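Local coordinates for protein Rab3 interacting molecule variant 2 (Drosophila melanogaster, PDB 4TS6) that probably acts as an active-zone scaffold in synaptic transmitter release, to which this C2A domain contributes, at residues 25-30 with 92-97. Sequence-based numbering, arbitrary orientation. Where two conformers were deposited one is given.
Sequences LIVTLV and RLLEVT
Leu25, Val27 and Leu29 meet Leu94 and Val96 in the hydrophobic core of the C2 beta-sandwich, where the inner faces of its two antiparallel sheets are pressed together. The segments run in nearly the same direction, at 22° to each other, with their axes 10.9 Å apart at closest approach. That spacing leaves the sheets joined here by side chains alone, without a hydrogen bond between the segments. Val27 and Leu94 approach head-on, tip to tip. CD2 of Leu94 sits nearly equidistant from the two methyls of Val27, 3.8 Å from Val27 CG1 and 3.9 Å from Val27 CG2. A chi1 of -169° carries CG of Leu94 anti to the backbone N, and chi2 of 73° then turns CD1 toward Leu25 while leaving CD2 at Val27. CD1 of Leu94 lies 4.2 Å from Val27 CG2 and makes a looser contact, at 4.4 Å, with CD2 of Leu25, bridging the two residues.

Each strand is an inner member of its four-stranded sheet, 24-33 lying between 74-81 and 11-19, and 93-100 between 46-53 and 108-116. In both, side chains alternate: Ile26 and Thr28 turn to the outer face of one sheet, Leu93 and Glu95 to that of the other, where Glu95 forms a salt bridge with Arg56. Leu29 and Val96 pair differently from the central couple: they do not meet end on but pass alongside, pointing opposite ways, and touch through one methyl apiece, Leu29 CD2 to Val96 CG1 at 4.0 Å. The apolar layer continues around the five residues, with Leu16 against both Val27 and Leu94, Val50 against Leu94, and Ala48 against Leu29.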
loop_
_atom_site.group_PDB
_atom_site.type_symbol
_atom_site.label_atom_id
_atom_site.label_comp_id
_atom_site.label_asym_id
_atom_site.label_seq_id
_atom_site.Cartn_x
_atom_site.Cartn_y
_atom_site.Cartn_z
ATOM N N LEU A 25 0.973 13.293 -6.019
ATOM C CA LEU A 25 0.146 12.097 -6.006
ATOM C C LEU A 25 -0.117 11.821 -4.535
ATOM O O LEU A 25 0.820 11.769 -3.749
ATOM C CB LEU A 25 0.910 10.917 -6.622
ATOM C CG LEU A 25 0.208 9.558 -6.513
ATOM C CD1 LEU A 25 -1.072 9.601 -7.320
ATOM C CD2 LEU A 25 1.119 8.430 -7.003
ATOM N N ILE A 26 -1.381 11.669 -4.153
ATOM C CA ILE A 26 -1.716 11.448 -2.741
ATOM C C ILE A 26 -2.272 10.032 -2.554
ATOM O O ILE A 26 -3.220 9.628 -3.236
ATOM C CB ILE A 26 -2.717 12.498 -2.229
ATOM C CG1 ILE A 26 -2.142 13.912 -2.420
ATOM C CG2 ILE A 26 -3.048 12.255 -0.766
ATOM C CD1 ILE A 26 -3.191 15.007 -2.384
ATOM N N VAL A 27 -1.660 9.281 -1.638
ATOM C CA VAL A 27 -1.968 7.867 -1.448
ATOM C C VAL A 27 -2.378 7.636 -0.004
ATOM O O VAL A 27 -1.601 7.919 0.911
ATOM C CB VAL A 27 -0.727 6.989 -1.757
ATOM C CG1 VAL A 27 -1.053 5.502 -1.593
ATOM C CG2 VAL A 27 -0.239 7.253 -3.164
ATOM N N THR A 28 -3.593 7.135 0.210
ATOM C CA THR A 28 -4.038 6.819 1.573
ATOM C C THR A 28 -4.317 5.326 1.708
ATOM O O THR A 28 -5.148 4.775 0.982
ATOM C CB THR A 28 -5.275 7.647 2.008
ATOM O OG1 THR A 28 -4.983 9.048 1.888
ATOM C CG2 THR A 28 -5.647 7.335 3.461
ATOM N N LEU A 29 -3.602 4.676 2.628
ATOM C CA LEU A 29 -3.897 3.294 2.975
ATOM C C LEU A 29 -4.838 3.302 4.164
ATOM O O LEU A 29 -4.436 3.607 5.288
ATOM C CB LEU A 29 -2.628 2.543 3.346
ATOM C CG LEU A 29 -1.806 2.018 2.178
ATOM C CD1 LEU A 29 -1.271 3.132 1.305
ATOM C CD2 LEU A 29 -0.671 1.239 2.736
ATOM N N VAL A 30 -6.094 2.973 3.922
ATOM C CA VAL A 30 -7.095 3.065 4.973
ATOM C C VAL A 30 -6.963 1.879 5.905
ATOM O O VAL A 30 -6.680 2.039 7.098
ATOM C CB VAL A 30 -8.500 3.116 4.384
ATOM C CG1 VAL A 30 -9.541 3.267 5.479
ATOM C CG2 VAL A 30 -8.592 4.267 3.395
ATOM N N ARG A 92 4.397 4.671 -14.835
ATOM C CA ARG A 92 4.771 4.331 -13.463
ATOM C C ARG A 92 3.757 3.422 -12.784
ATOM O O ARG A 92 2.598 3.337 -13.204
ATOM C CB ARG A 92 4.993 5.584 -12.623
ATOM C CG ARG A 92 5.989 6.520 -13.247
ATOM C CD ARG A 92 6.635 7.378 -12.195
ATOM N NE ARG A 92 7.154 8.592 -12.810
ATOM C CZ ARG A 92 7.937 9.470 -12.193
ATOM N NH1 ARG A 92 8.305 9.260 -10.932
ATOM N NH2 ARG A 92 8.349 10.553 -12.847
ATOM N N LEU A 93 4.207 2.733 -11.736
ATOM C CA LEU A 93 3.349 1.794 -11.016
ATOM C C LEU A 93 3.385 2.140 -9.543
ATOM O O LEU A 93 4.448 2.417 -9.005
ATOM C CB LEU A 93 3.849 0.360 -11.188
ATOM C CG LEU A 93 3.867 -0.219 -12.597
ATOM C CD1 LEU A 93 4.398 -1.642 -12.567
ATOM C CD2 LEU A 93 2.485 -0.194 -13.188
ATOM N N LEU A 94 2.230 2.136 -8.886
ATOM C CA LEU A 94 2.232 2.230 -7.427
ATOM C C LEU A 94 2.208 0.803 -6.891
ATOM O O LEU A 94 1.277 0.050 -7.163
ATOM C CB LEU A 94 1.010 2.995 -6.918
ATOM C CG LEU A 94 1.058 3.374 -5.433
ATOM C CD1 LEU A 94 2.058 4.487 -5.241
ATOM C CD2 LEU A 94 -0.317 3.790 -4.928
ATOM N N GLU A 95 3.242 0.422 -6.147
ATOM C CA GLU A 95 3.377 -0.954 -5.668
ATOM C C GLU A 95 3.204 -0.913 -4.162
ATOM O O GLU A 95 4.036 -0.341 -3.453
ATOM C CB GLU A 95 4.768 -1.508 -6.023
ATOM C CG GLU A 95 4.972 -3.003 -5.695
ATOM C CD GLU A 95 6.443 -3.405 -5.664
ATOM O OE1 GLU A 95 6.891 -4.184 -6.552
ATOM O OE2 GLU A 95 7.150 -2.945 -4.737
ATOM N N VAL A 96 2.107 -1.491 -3.679
ATOM C CA VAL A 96 1.819 -1.525 -2.250
ATOM C C VAL A 96 1.952 -2.970 -1.805
ATOM O O VAL A 96 1.260 -3.857 -2.316
ATOM C CB VAL A 96 0.379 -1.049 -1.944
ATOM C CG1 VAL A 96 0.131 -1.074 -0.425
ATOM C CG2 VAL A 96 0.123 0.356 -2.521
ATOM N N THR A 97 2.842 -3.218 -0.854
ATOM C CA THR A 97 3.073 -4.579 -0.407
ATOM C C THR A 97 2.784 -4.693 1.080
ATOM O O THR A 97 3.249 -3.870 1.865
ATOM C CB THR A 97 4.520 -5.004 -0.673
ATOM O OG1 THR A 97 4.843 -4.782 -2.054
ATOM C CG2 THR A 97 4.704 -6.458 -0.348
#